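Local coordinates for GDSL-like Lipase/Acylhydrolase family protein (PDB 4K7J) that probably removes O-acetyl groups from peptidoglycan as an SGNH-family (GDSL-like) serine esterase, at residues Thr53-Gln58 with Asn201-Ala206; Met40-Ser45 with Gly239-Ile244; Ser72-Leu77 with Ile209-Met214. All blocks are in the same frame, centred on the assembly; numbering follows the deposited sequence.

Interaction 1: Thr53-Gln58 with Asn201-Ala206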
ATOM      1  N   THR A  53      -1.697   9.139 -15.321  1.00 32.33           N
ATOM      2  CA  THR A  53      -1.010   8.438 -14.239  1.00 27.05           C
ATOM      3  C   THR A  53      -1.824   7.232 -13.801  1.00 27.31           C
ATOM      4  O   THR A  53      -2.978   7.372 -13.392  1.00 26.37           O
ATOM      5  CB  THR A  53      -0.766   9.342 -13.017  1.00 31.26           C
ATOM      6  OG1 THR A  53       0.150  10.386 -13.365  1.00 31.19           O
ATOM      7  CG2 THR A  53      -0.171   8.529 -11.854  1.00 23.76           C
ATOM      8  N   PHE A  54      -1.224   6.047 -13.882  1.00 26.20           N
ATOM      9  CA  PHE A  54      -1.896   4.846 -13.417  1.00 26.74           C
ATOM     10  C   PHE A  54      -1.409   4.552 -12.003  1.00 23.82           C
ATOM     11  O   PHE A  54      -0.225   4.286 -11.789  1.00 19.06           O
ATOM     12  CB  PHE A  54      -1.630   3.662 -14.346  1.00 23.73           C
ATOM     13  CG  PHE A  54      -2.430   2.438 -14.008  1.00 21.03           C
ATOM     14  CD1 PHE A  54      -1.976   1.534 -13.055  1.00 18.18           C
ATOM     15  CD2 PHE A  54      -3.641   2.188 -14.645  1.00 22.70           C
ATOM     16  CE1 PHE A  54      -2.719   0.401 -12.741  1.00 21.35           C
ATOM     17  CE2 PHE A  54      -4.391   1.059 -14.340  1.00 19.34           C
ATOM     18  CZ  PHE A  54      -3.929   0.164 -13.381  1.00 23.24           C
ATOM     19  N   ARG A  55      -2.338   4.586 -11.050  1.00 22.06           N
ATOM     20  CA  ARG A  55      -1.987   4.561  -9.632  1.00 22.23           C
ATOM     21  C   ARG A  55      -2.290   3.211  -8.996  1.00 18.89           C
ATOM     22  O   ARG A  55      -3.454   2.814  -8.881  1.00 20.91           O
ATOM     23  CB  ARG A  55      -2.727   5.673  -8.876  1.00 18.40           C
ATOM     24  CG  ARG A  55      -2.343   7.084  -9.308  1.00 22.61           C
ATOM     25  CD  ARG A  55      -3.245   8.138  -8.669  1.00 25.22           C
ATOM     26  NE  ARG A  55      -3.014   9.450  -9.269  1.00 32.14           N
ATOM     27  CZ  ARG A  55      -3.710   9.934 -10.293  1.00 25.64           C
ATOM     28  NH1 ARG A  55      -4.694   9.225 -10.823  1.00 27.92           N
ATOM     29  NH2 ARG A  55      -3.429  11.133 -10.776  1.00 28.31           N
ATOM     30  N   ILE A  56      -1.229   2.519  -8.596  1.00 19.46           N
ATOM     31  CA  ILE A  56      -1.333   1.241  -7.900  1.00 16.64           C
ATOM     32  C   ILE A  56      -1.136   1.494  -6.408  1.00 15.88           C
ATOM     33  O   ILE A  56      -0.143   2.106  -6.009  1.00 14.64           O
ATOM     34  CB  ILE A  56      -0.236   0.257  -8.397  1.00 17.53           C
ATOM     35  CG1 ILE A  56      -0.470  -0.119  -9.858  1.00 18.12           C
ATOM     36  CG2 ILE A  56      -0.192  -1.014  -7.540  1.00 15.03           C
ATOM     37  CD1 ILE A  56       0.684  -0.944 -10.461  1.00 16.32           C
ATOM     38  N   LEU A  57      -2.081   1.034  -5.588  1.00 15.71           N
ATOM     39  CA  LEU A  57      -2.032   1.262  -4.142  1.00 13.65           C
ATOM     40  C   LEU A  57      -2.048  -0.055  -3.356  1.00 15.29           C
ATOM     41  O   LEU A  57      -3.049  -0.768  -3.348  1.00 17.34           O
ATOM     42  CB  LEU A  57      -3.223   2.124  -3.705  1.00 17.24           C
ATOM     43  CG  LEU A  57      -3.430   2.360  -2.207  1.00 19.13           C
ATOM     44  CD1 LEU A  57      -2.202   3.052  -1.620  1.00 17.54           C
ATOM     45  CD2 LEU A  57      -4.711   3.197  -1.960  1.00 15.46           C
ATOM     46  N   GLN A  58      -0.950  -0.368  -2.676  1.00 11.70           N
ATOM     47  CA  GLN A  58      -0.906  -1.594  -1.895  1.00 13.69           C
ATOM     48  C   GLN A  58      -1.082  -1.325  -0.402  1.00 16.23           C
ATOM     49  O   GLN A  58      -0.285  -0.610   0.225  1.00 16.13           O
ATOM     50  CB  GLN A  58       0.396  -2.369  -2.142  1.00 11.89           C
ATOM     51  CG  GLN A  58       0.441  -3.673  -1.341  1.00 12.97           C
ATOM     52  CD  GLN A  58       1.428  -4.673  -1.896  1.00 19.01           C
ATOM     53  OE1 GLN A  58       1.565  -4.817  -3.114  1.00 16.04           O
ATOM     54  NE2 GLN A  58       2.128  -5.376  -1.005  1.00 13.36           N
ATOM     55  N   ASN A 201       1.094  12.697  -1.506  1.00 16.16           N
ATOM     56  CA  ASN A 201       1.223  12.166  -2.858  1.00 17.24           C
ATOM     57  C   ASN A 201       2.111  13.049  -3.686  1.00 20.95           C
ATOM     58  O   ASN A 201       1.894  14.254  -3.757  1.00 19.78           O
ATOM     59  CB  ASN A 201      -0.126  12.082  -3.553  1.00 13.41           C
ATOM     60  CG  ASN A 201      -0.046  11.338  -4.874  1.00 23.46           C
ATOM     61  OD1 ASN A 201       0.786  10.448  -5.039  1.00 22.63           O
ATOM     62  ND2 ASN A 201      -0.897  11.711  -5.829  1.00 23.00           N
ATOM     63  N   ILE A 202       3.107  12.449  -4.322  1.00 19.63           N
ATOM     64  CA  ILE A 202       4.054  13.199  -5.135  1.00 20.95           C
ATOM     65  C   ILE A 202       4.155  12.537  -6.513  1.00 31.61           C
ATOM     66  O   ILE A 202       4.712  11.446  -6.639  1.00 33.33           O
ATOM     67  CB  ILE A 202       5.420  13.261  -4.430  1.00 24.60           C
ATOM     68  CG1 ILE A 202       5.246  13.842  -3.015  1.00 21.80           C
ATOM     69  CG2 ILE A 202       6.433  14.062  -5.243  1.00 25.03           C
ATOM     70  CD1 ILE A 202       6.493  13.794  -2.164  1.00 30.30           C
ATOM     71  N   GLU A 203       3.597  13.201  -7.528  1.00 19.74           N
ATOM     72  CA  GLU A 203       3.427  12.632  -8.866  1.00 26.33           C
ATOM     73  C   GLU A 203       4.124  13.472  -9.937  1.00 34.13           C
ATOM     74  O   GLU A 203       4.107  14.703  -9.893  1.00 30.35           O
ATOM     75  CB  GLU A 203       1.934  12.530  -9.229  1.00 22.87           C
ATOM     76  CG  GLU A 203       1.188  11.394  -8.578  1.00 25.95           C
ATOM     77  CD  GLU A 203      -0.271  11.331  -8.994  1.00 29.06           C
ATOM     78  OE1 GLU A 203      -0.748  12.258  -9.692  1.00 36.43           O
ATOM     79  OE2 GLU A 203      -0.946  10.349  -8.618  1.00 33.02           O
ATOM     80  N   ASN A 204       4.722  12.795 -10.908  1.00 30.58           N
ATOM     81  CA  ASN A 204       5.356  13.455 -12.040  1.00 31.92           C
ATOM     82  C   ASN A 204       4.289  13.776 -13.094  1.00 30.42           C
ATOM     83  O   ASN A 204       3.526  12.900 -13.504  1.00 31.26           O
ATOM     84  CB  ASN A 204       6.498  12.561 -12.567  1.00 33.90           C
ATOM     85  CG  ASN A 204       6.750  12.701 -14.064  1.00 44.40           C
ATOM     86  OD1 ASN A 204       6.649  13.787 -14.652  1.00 42.89           O
ATOM     87  ND2 ASN A 204       7.114  11.584 -14.687  1.00 34.15           N
ATOM     88  N   PRO A 205       4.219  15.049 -13.517  1.00 38.23           N
ATOM     89  CA  PRO A 205       3.222  15.570 -14.468  1.00 37.95           C
ATOM     90  C   PRO A 205       3.222  14.875 -15.837  1.00 37.02           C
ATOM     91  O   PRO A 205       2.199  14.898 -16.524  1.00 35.95           O
ATOM     92  CB  PRO A 205       3.633  17.038 -14.632  1.00 41.80           C
ATOM     93  CG  PRO A 205       5.083  17.077 -14.237  1.00 37.16           C
ATOM     94  CD  PRO A 205       5.192  16.084 -13.123  1.00 37.79           C
ATOM     95  N   ALA A 206       4.340  14.265 -16.225  1.00 31.25           N
ATOM     96  CA  ALA A 206       4.398  13.509 -17.483  1.00 37.71           C
ATOM     97  C   ALA A 206       3.641  12.170 -17.447  1.00 35.45           C
ATOM     98  O   ALA A 206       3.478  11.517 -18.479  1.00 34.91           O
ATOM     99  CB  ALA A 206       5.850  13.287 -17.921  1.00 26.13           C
TER

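Interaction 2: Met40-Ser45 with Gly239-Ile244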
ATOM      1  N   MET A  40      -7.889  -1.571 -16.990  1.00 27.00           N
ATOM      2  CA  MET A  40      -7.008  -2.121 -18.021  1.00 31.07           C
ATOM      3  C   MET A  40      -6.915  -1.159 -19.207  1.00 26.39           C
ATOM      4  O   MET A  40      -5.837  -0.924 -19.755  1.00 25.65           O
ATOM      5  CB  MET A  40      -7.533  -3.477 -18.490  1.00 28.75           C
ATOM      6  CG  MET A  40      -6.716  -4.147 -19.582  1.00 20.52           C
ATOM      7  SD  MET A  40      -5.045  -4.598 -19.080  1.00 28.46           S
ATOM      8  CE  MET A  40      -5.365  -5.841 -17.824  1.00 28.77           C
ATOM      9  N   LYS A  41      -8.059  -0.604 -19.592  1.00 32.73           N
ATOM     10  CA  LYS A  41      -8.113   0.358 -20.686  1.00 29.27           C
ATOM     11  C   LYS A  41      -7.219   1.562 -20.368  1.00 29.39           C
ATOM     12  O   LYS A  41      -6.495   2.060 -21.231  1.00 28.72           O
ATOM     13  CB  LYS A  41      -9.560   0.785 -20.943  1.00 33.13           C
ATOM     14  CG  LYS A  41      -9.754   1.675 -22.160  1.00 41.30           C
ATOM     15  CD  LYS A  41     -11.202   2.138 -22.276  1.00 51.43           C
ATOM     16  CE  LYS A  41     -12.129   0.991 -22.656  1.00 67.24           C
ATOM     17  NZ  LYS A  41     -11.900   0.541 -24.059  1.00 80.38           N
ATOM     18  N   LYS A  42      -7.232   2.003 -19.115  1.00 24.45           N
ATOM     19  CA  LYS A  42      -6.348   3.099 -18.722  1.00 27.87           C
ATOM     20  C   LYS A  42      -4.868   2.681 -18.733  1.00 26.17           C
ATOM     21  O   LYS A  42      -4.013   3.446 -19.178  1.00 31.37           O
ATOM     22  CB  LYS A  42      -6.750   3.676 -17.362  1.00 23.71           C
ATOM     23  CG  LYS A  42      -5.879   4.839 -16.920  1.00 29.51           C
ATOM     24  CD  LYS A  42      -6.365   5.455 -15.614  1.00 21.82           C
ATOM     25  CE  LYS A  42      -5.392   6.526 -15.153  1.00 25.29           C
ATOM     26  NZ  LYS A  42      -5.797   7.171 -13.873  1.00 21.60           N
ATOM     27  N   LEU A  43      -4.568   1.468 -18.267  1.00 26.61           N
ATOM     28  CA  LEU A  43      -3.179   0.987 -18.273  1.00 22.06           C
ATOM     29  C   LEU A  43      -2.626   0.909 -19.688  1.00 26.72           C
ATOM     30  O   LEU A  43      -1.521   1.394 -19.951  1.00 30.81           O
ATOM     31  CB  LEU A  43      -3.046  -0.382 -17.600  1.00 24.58           C
ATOM     32  CG  LEU A  43      -1.841  -0.589 -16.671  1.00 30.89           C
ATOM     33  CD1 LEU A  43      -1.447  -2.043 -16.639  1.00 26.30           C
ATOM     34  CD2 LEU A  43      -0.634   0.284 -17.004  1.00 24.64           C
ATOM     35  N   GLN A  44      -3.393   0.306 -20.599  1.00 26.75           N
ATOM     36  CA  GLN A  44      -2.971   0.197 -21.995  1.00 28.26           C
ATOM     37  C   GLN A  44      -2.659   1.563 -22.619  1.00 35.79           C
ATOM     38  O   GLN A  44      -1.635   1.730 -23.279  1.00 36.41           O
ATOM     39  CB  GLN A  44      -4.019  -0.544 -22.840  1.00 34.24           C
ATOM     40  CG  GLN A  44      -4.302  -1.993 -22.413  1.00 37.56           C
ATOM     41  CD  GLN A  44      -3.239  -2.992 -22.863  1.00 47.30           C
ATOM     42  OE1 GLN A  44      -2.126  -2.621 -23.247  1.00 52.65           O
ATOM     43  NE2 GLN A  44      -3.588  -4.275 -22.820  1.00 45.44           N
ATOM     44  N   SER A  45      -3.526   2.548 -22.409  1.00 31.74           N
ATOM     45  CA  SER A  45      -3.271   3.863 -22.992  1.00 30.72           C
ATOM     46  C   SER A  45      -2.048   4.526 -22.371  1.00 35.15           C
ATOM     47  O   SER A  45      -1.296   5.193 -23.073  1.00 37.64           O
ATOM     48  CB  SER A  45      -4.501   4.774 -22.953  1.00 29.58           C
ATOM     49  OG  SER A  45      -5.100   4.784 -21.673  1.00 45.74           O
ATOM     50  N   GLY A 239      -7.079   8.294  -5.837  1.00 19.31           N
ATOM     51  CA  GLY A 239      -6.988   8.159  -7.277  1.00 26.19           C
ATOM     52  C   GLY A 239      -6.508   6.786  -7.724  1.00 28.65           C
ATOM     53  O   GLY A 239      -6.166   6.613  -8.889  1.00 26.86           O
ATOM     54  N   ALA A 240      -6.481   5.816  -6.804  1.00 21.60           N
ATOM     55  CA  ALA A 240      -5.979   4.471  -7.110  1.00 21.35           C
ATOM     56  C   ALA A 240      -6.732   3.819  -8.266  1.00 22.42           C
ATOM     57  O   ALA A 240      -7.962   3.788  -8.285  1.00 23.39           O
ATOM     58  CB  ALA A 240      -6.048   3.576  -5.882  1.00 16.96           C
ATOM     59  N   ASP A 241      -5.984   3.276  -9.218  1.00 19.31           N
ATOM     60  CA  ASP A 241      -6.585   2.573 -10.342  1.00 19.31           C
ATOM     61  C   ASP A 241      -6.512   1.066 -10.154  1.00 22.71           C
ATOM     62  O   ASP A 241      -7.226   0.313 -10.817  1.00 21.12           O
ATOM     63  CB  ASP A 241      -5.891   2.990 -11.642  1.00 22.15           C
ATOM     64  CG  ASP A 241      -6.060   4.469 -11.922  1.00 20.51           C
ATOM     65  OD1 ASP A 241      -7.214   4.955 -11.891  1.00 26.68           O
ATOM     66  OD2 ASP A 241      -5.043   5.148 -12.118  1.00 19.70           O
ATOM     67  N   LEU A 242      -5.635   0.636  -9.251  1.00 18.39           N
ATOM     68  CA  LEU A 242      -5.559  -0.767  -8.843  1.00 20.56           C
ATOM     69  C   LEU A 242      -5.261  -0.807  -7.347  1.00 17.02           C
ATOM     70  O   LEU A 242      -4.276  -0.230  -6.898  1.00 20.51           O
ATOM     71  CB  LEU A 242      -4.462  -1.511  -9.627  1.00 16.41           C
ATOM     72  CG  LEU A 242      -4.119  -2.938  -9.166  1.00 15.24           C
ATOM     73  CD1 LEU A 242      -5.309  -3.905  -9.307  1.00 15.34           C
ATOM     74  CD2 LEU A 242      -2.900  -3.488  -9.902  1.00 19.40           C
ATOM     75  N   VAL A 243      -6.122  -1.463  -6.580  1.00 18.88           N
ATOM     76  CA  VAL A 243      -5.929  -1.583  -5.139  1.00 16.55           C
ATOM     77  C   VAL A 243      -5.456  -2.992  -4.825  1.00 19.16           C
ATOM     78  O   VAL A 243      -6.143  -3.970  -5.137  1.00 22.71           O
ATOM     79  CB  VAL A 243      -7.236  -1.323  -4.372  1.00 22.25           C
ATOM     80  CG1 VAL A 243      -7.044  -1.568  -2.857  1.00 12.91           C
ATOM     81  CG2 VAL A 243      -7.738   0.084  -4.638  1.00 24.49           C
ATOM     82  N   ILE A 244      -4.280  -3.101  -4.221  1.00 15.22           N
ATOM     83  CA  ILE A 244      -3.762  -4.397  -3.812  1.00 13.57           C
ATOM     84  C   ILE A 244      -3.927  -4.543  -2.314  1.00 15.02           C
ATOM     85  O   ILE A 244      -3.424  -3.718  -1.529  1.00 13.96           O
ATOM     86  CB  ILE A 244      -2.267  -4.563  -4.167  1.00 14.41           C
ATOM     87  CG1 ILE A 244      -2.050  -4.326  -5.661  1.00 20.25           C
ATOM     88  CG2 ILE A 244      -1.764  -5.944  -3.738  1.00 12.15           C
ATOM     89  CD1 ILE A 244      -0.604  -4.539  -6.141  1.00 21.67           C
TER

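Interaction 3: Ser72-Leu77 with Ile209-Met214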
ATOM      1  N   SER A  72      10.111  -3.193  -5.285  1.00 18.57           N
ATOM      2  CA  SER A  72      10.552  -4.032  -6.395  1.00 20.59           C
ATOM      3  C   SER A  72       9.490  -3.977  -7.488  1.00 22.54           C
ATOM      4  O   SER A  72       9.802  -3.815  -8.668  1.00 20.13           O
ATOM      5  CB  SER A  72      10.809  -5.465  -5.932  1.00 20.75           C
ATOM      6  OG  SER A  72      10.873  -6.347  -7.041  1.00 23.62           O
ATOM      7  N   LEU A  73       8.231  -4.076  -7.073  1.00 16.51           N
ATOM      8  CA  LEU A  73       7.098  -3.913  -7.972  1.00 19.21           C
ATOM      9  C   LEU A  73       7.147  -2.528  -8.631  1.00 22.66           C
ATOM     10  O   LEU A  73       6.946  -2.384  -9.849  1.00 21.18           O
ATOM     11  CB  LEU A  73       5.795  -4.085  -7.189  1.00 16.27           C
ATOM     12  CG  LEU A  73       4.487  -4.145  -7.972  1.00 19.89           C
ATOM     13  CD1 LEU A  73       4.477  -5.400  -8.820  1.00 23.40           C
ATOM     14  CD2 LEU A  73       3.300  -4.133  -7.010  1.00 20.09           C
ATOM     15  N   ARG A  74       7.422  -1.514  -7.817  1.00 17.36           N
ATOM     16  CA  ARG A  74       7.547  -0.149  -8.310  1.00 19.05           C
ATOM     17  C   ARG A  74       8.610  -0.036  -9.398  1.00 18.46           C
ATOM     18  O   ARG A  74       8.337   0.468 -10.480  1.00 20.87           O
ATOM     19  CB  ARG A  74       7.846   0.802  -7.152  1.00 16.64           C
ATOM     20  CG  ARG A  74       7.890   2.278  -7.518  1.00 20.41           C
ATOM     21  CD  ARG A  74       7.665   3.143  -6.282  1.00 22.80           C
ATOM     22  NE  ARG A  74       8.456   2.700  -5.150  1.00 34.32           N
ATOM     23  CZ  ARG A  74       7.962   2.348  -3.968  1.00 22.83           C
ATOM     24  NH1 ARG A  74       6.660   2.389  -3.712  1.00 23.43           N
ATOM     25  NH2 ARG A  74       8.791   1.956  -3.032  1.00 15.65           N
ATOM     26  N   LYS A  75       9.814  -0.519  -9.127  1.00 17.40           N
ATOM     27  CA  LYS A  75      10.907  -0.332 -10.088  1.00 19.30           C
ATOM     28  C   LYS A  75      10.653  -1.088 -11.387  1.00 21.52           C
ATOM     29  O   LYS A  75      10.941  -0.592 -12.477  1.00 25.64           O
ATOM     30  CB  LYS A  75      12.243  -0.749  -9.484  1.00 21.13           C
ATOM     31  CG  LYS A  75      12.664   0.083  -8.272  1.00 29.95           C
ATOM     32  CD  LYS A  75      12.955   1.531  -8.651  1.00 38.59           C
ATOM     33  CE  LYS A  75      13.256   2.374  -7.412  1.00 34.99           C
ATOM     34  NZ  LYS A  75      14.288   1.696  -6.571  1.00 29.17           N
ATOM     35  N   ARG A  76      10.114  -2.291 -11.270  0.53 21.16           N
ATOM     36  CA  ARG A  76       9.863  -3.114 -12.439  0.53 21.45           C
ATOM     37  C   ARG A  76       8.787  -2.505 -13.335  0.53 23.07           C
ATOM     38  O   ARG A  76       9.005  -2.298 -14.533  0.53 23.12           O
ATOM     39  CB  ARG A  76       9.456  -4.517 -12.011  0.53 23.32           C
ATOM     40  CG  ARG A  76       8.867  -5.336 -13.131  0.53 26.39           C
ATOM     41  CD  ARG A  76       9.935  -5.967 -14.003  0.53 24.76           C
ATOM     42  NE  ARG A  76       9.369  -7.049 -14.795  0.53 22.21           N
ATOM     43  CZ  ARG A  76       9.291  -8.311 -14.385  0.53 27.56           C
ATOM     44  NH1 ARG A  76       9.742  -8.667 -13.182  0.53 13.28           N
ATOM     45  NH2 ARG A  76       8.760  -9.220 -15.185  0.53 28.17           N
ATOM     46  N   LEU A  77       7.628  -2.209 -12.758  1.00 21.05           N
ATOM     47  CA  LEU A  77       6.515  -1.691 -13.561  1.00 25.37           C
ATOM     48  C   LEU A  77       6.734  -0.258 -14.072  1.00 20.43           C
ATOM     49  O   LEU A  77       6.125   0.142 -15.069  1.00 26.34           O
ATOM     50  CB  LEU A  77       5.189  -1.791 -12.803  1.00 20.31           C
ATOM     51  CG  LEU A  77       4.803  -3.177 -12.279  1.00 22.27           C
ATOM     52  CD1 LEU A  77       3.444  -3.096 -11.621  1.00 20.38           C
ATOM     53  CD2 LEU A  77       4.818  -4.259 -13.379  1.00 18.95           C
ATOM     54  N   ILE A 209       3.390   5.112 -14.100  1.00 26.16           N
ATOM     55  CA  ILE A 209       2.891   4.281 -13.001  1.00 20.41           C
ATOM     56  C   ILE A 209       3.365   4.850 -11.666  1.00 22.35           C
ATOM     57  O   ILE A 209       4.495   5.323 -11.571  1.00 20.42           O
ATOM     58  CB  ILE A 209       3.481   2.857 -13.087  1.00 27.30           C
ATOM     59  CG1 ILE A 209       3.238   2.245 -14.464  1.00 29.72           C
ATOM     60  CG2 ILE A 209       2.944   1.962 -11.964  1.00 24.00           C
ATOM     61  CD1 ILE A 209       1.777   2.166 -14.851  1.00 30.30           C
ATOM     62  N   THR A 210       2.528   4.793 -10.629  1.00 18.12           N
ATOM     63  CA  THR A 210       3.050   4.948  -9.276  1.00 17.25           C
ATOM     64  C   THR A 210       2.664   3.717  -8.488  1.00 17.48           C
ATOM     65  O   THR A 210       1.635   3.095  -8.756  1.00 15.23           O
ATOM     66  CB  THR A 210       2.523   6.204  -8.539  1.00 14.74           C
ATOM     67  OG1 THR A 210       1.097   6.143  -8.432  1.00 15.17           O
ATOM     68  CG2 THR A 210       2.934   7.489  -9.278  1.00 15.32           C
ATOM     69  N   VAL A 211       3.498   3.366  -7.519  1.00 22.02           N
ATOM     70  CA  VAL A 211       3.173   2.296  -6.584  1.00 20.72           C
ATOM     71  C   VAL A 211       3.305   2.832  -5.161  1.00 19.21           C
ATOM     72  O   VAL A 211       4.390   3.209  -4.723  1.00 18.73           O
ATOM     73  CB  VAL A 211       4.075   1.070  -6.777  1.00 19.40           C
ATOM     74  CG1 VAL A 211       3.766   0.029  -5.705  1.00 18.36           C
ATOM     75  CG2 VAL A 211       3.889   0.474  -8.186  1.00 17.39           C
ATOM     76  N   SER A 212       2.181   2.905  -4.463  1.00 17.94           N
ATOM     77  CA  SER A 212       2.142   3.458  -3.114  1.00 16.81           C
ATOM     78  C   SER A 212       1.988   2.325  -2.109  1.00 18.80           C
ATOM     79  O   SER A 212       1.196   1.411  -2.327  1.00 17.92           O
ATOM     80  CB  SER A 212       0.961   4.431  -2.982  1.00 21.44           C
ATOM     81  OG  SER A 212       1.126   5.582  -3.805  1.00 16.94           O
ATOM     82  N   ALA A 213       2.740   2.383  -1.010  1.00 17.40           N
ATOM     83  CA  ALA A 213       2.694   1.328   0.004  1.00 18.50           C
ATOM     84  C   ALA A 213       2.057   1.834   1.283  1.00 17.72           C
ATOM     85  O   ALA A 213       2.590   2.739   1.914  1.00 15.23           O
ATOM     86  CB  ALA A 213       4.112   0.814   0.291  1.00 17.11           C
ATOM     87  N   MET A 214       0.915   1.263   1.657  1.00 14.50           N
ATOM     88  CA  MET A 214       0.254   1.611   2.908  1.00 13.44           C
ATOM     89  C   MET A 214       0.243   0.398   3.814  1.00 14.13           C
ATOM     90  O   MET A 214      -0.785  -0.271   3.950  1.00 11.85           O
ATOM     91  CB  MET A 214      -1.199   2.055   2.680  1.00 15.92           C
ATOM     92  CG  MET A 214      -1.360   3.371   1.984  1.00 19.96           C
ATOM     93  SD  MET A 214      -3.039   4.012   2.128  1.00 18.31           S
ATOM     94  CE  MET A 214      -2.721   5.657   1.509  1.00 15.91           C
TER

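Interaction 1: Thr53-Gln58 with Asn201-Ala206
A side-on, two-bond arginine–carboxylate salt bridge, Arg55 with Glu203, joins two parts of the fold: strand 53-60, an inner strand of the mixed sheet of the α/β fold, and the end of strand 195-203, which belongs to an antiparallel sheet. Glu203 sets CG anti to its carbonyl carbon (chi1 -77°), which turns the chain toward strand 53-60, and its extended reach brings the carboxylate to the NE/NH2 edge of the guanidinium. Arg55 is extended from CG to NE, and the two chains cross at about a right angle while their planar ends lie nearly coplanar, 26° apart. Arg55 NH2 donates to Glu203 OE1 at 3.1 Å, in the guanidinium plane and on the syn lone pair. Arg55 NE points to Glu203 OE2; the modelled 2.3 Å between these two atoms is too short to trust, although the pairing itself is clear. OE2 has a second donor: Asn201 ND2 lies 3.1 Å from Glu203 OE2 and reaches it from above the carboxylate plane in an almost straight bond (177°). The acid is thereby held in rotation by its own strand as well as by the arginine. Two residues back on the same strand as Arg55, Thr53 places CB 3.9 Å above one face of the Arg55 guanidinium, toward its rim, and CG2 3.8 Å from Glu203 OE2. Past Glu203 the chain leaves the strand through an Asx turn, in which Asn204 OD1 accepts from Ala206 N at 2.8 Å. The neighbouring positive charge would favour an ionised Glu203. This partly buried charge pair probably acts as an interdomain salt bridge, linking the SGNH hydrolase core to an inserted antiparallel β module, consistent with a galactose-binding-like domain.

Interaction 2: Met40-Ser45 with Gly239-Ile244
Lys42, in helix 38-47, and Asp241, of segment 239-244, have the nearest CA atoms of the two segments at 8.4 Å, so the backbones stand well apart and side chains bridge the gap. Both CB atoms point across it. The lysine sends out a fully extended chain, with CG anti to the backbone N (chi1 -179°), and meets the short aspartate at about a right angle. Lys42 NZ makes a salt bridge to Asp241 OD2 at 2.8 Å, arriving on the syn side but 32° out of the carboxylate plane. The other oxygen is farther away, with Asp241 OD1 3.3 Å from Lys42 NZ, so the pairing is lopsided. The last methylene also comes close, Lys42 CE lying 3.4 Å from Asp241 OD2. Both charged groups also hold the start of the neighbouring strand 53-60: Lys42 NZ bonds to Thr53 O, and Asp241 OD2 accepts from Arg55 N. Ammonium and carboxylate thus pair at the surface while each takes a backbone partner on the same strand. Their mutual attraction would favour the charged form of both and tie helix 38-47 to the beginning of two adjacent parallel strands.

Interaction 3: Ser72-Leu77 with Ile209-Met214
Arg74 and Val211 lead the contact between helix 68-81 and strand 208-215, whose segments run antiparallel (179°) with axes 8.0 Å apart. The polar part is one bond: Arg74 NH1 donates to Val211 O at 2.6 Å with an N-H...O angle of 144°. The oxygen lies in the guanidinium plane, at its edge, whereas the donor stands above the carbonyl plane. A bend at chi3 (46°) turns the end of the arginine toward the carbonyl of Val211. Strand 208-215 is outermost in its sheet within the chain; Thr210 and Ser212 bond through their backbones to strand 53-60, while Val211 O points away from that strand and receives Arg74. The other terminal nitrogen, NH2, makes salt bridges to Asp67 and Asp71, which help fix the orientation of the guanidinium. The apolar part is centred on Val211, which points at the helix. Its CB packs 3.8 Å from Arg74 CB, and Val211 CG2 rests 3.7 Å from Arg74 CA, against the helix backbone itself. Val211 CG1 turns instead to Leu73, whose CD2 is 4.4 Å away. One helical turn beyond, Ile209 CG1 approaches Leu77 O at 3.6 Å, and Ile209 CG2 lies 4.5 Å from Leu77 CB. All five residues are buried. Strand 53-60, helix 68-81 and the parallel, adjacent strand 208-215 make up a β-α-β crossover, interrupted by the inserted antiparallel sheets, within the α/β/α sandwich fold of SGNH hydrolases.

From the N terminus, helix 38-47 leads into strand 53-60 and, after the short helix 62-65, helix 68-81; these three each contribute the first half of one contact. Interaction 2 closes the longest loop, to 239-244, and both other contacts nest inside it. Interactions 1 and 3 cross: 53-58 waits for 201-206, at the end of the last strand of the antiparallel insertion, and 72-77 for 209-214, on the next strand, back in the mixed sheet. Strand 53-60 lies between 242-246 and 208-215, so all three contacts meet at one sheet. Interaction 1 fastens the insertion to it, interaction 2 the first helix, and interaction 3 the crossover helix; Leu43 and Ile209 pack together between the last two.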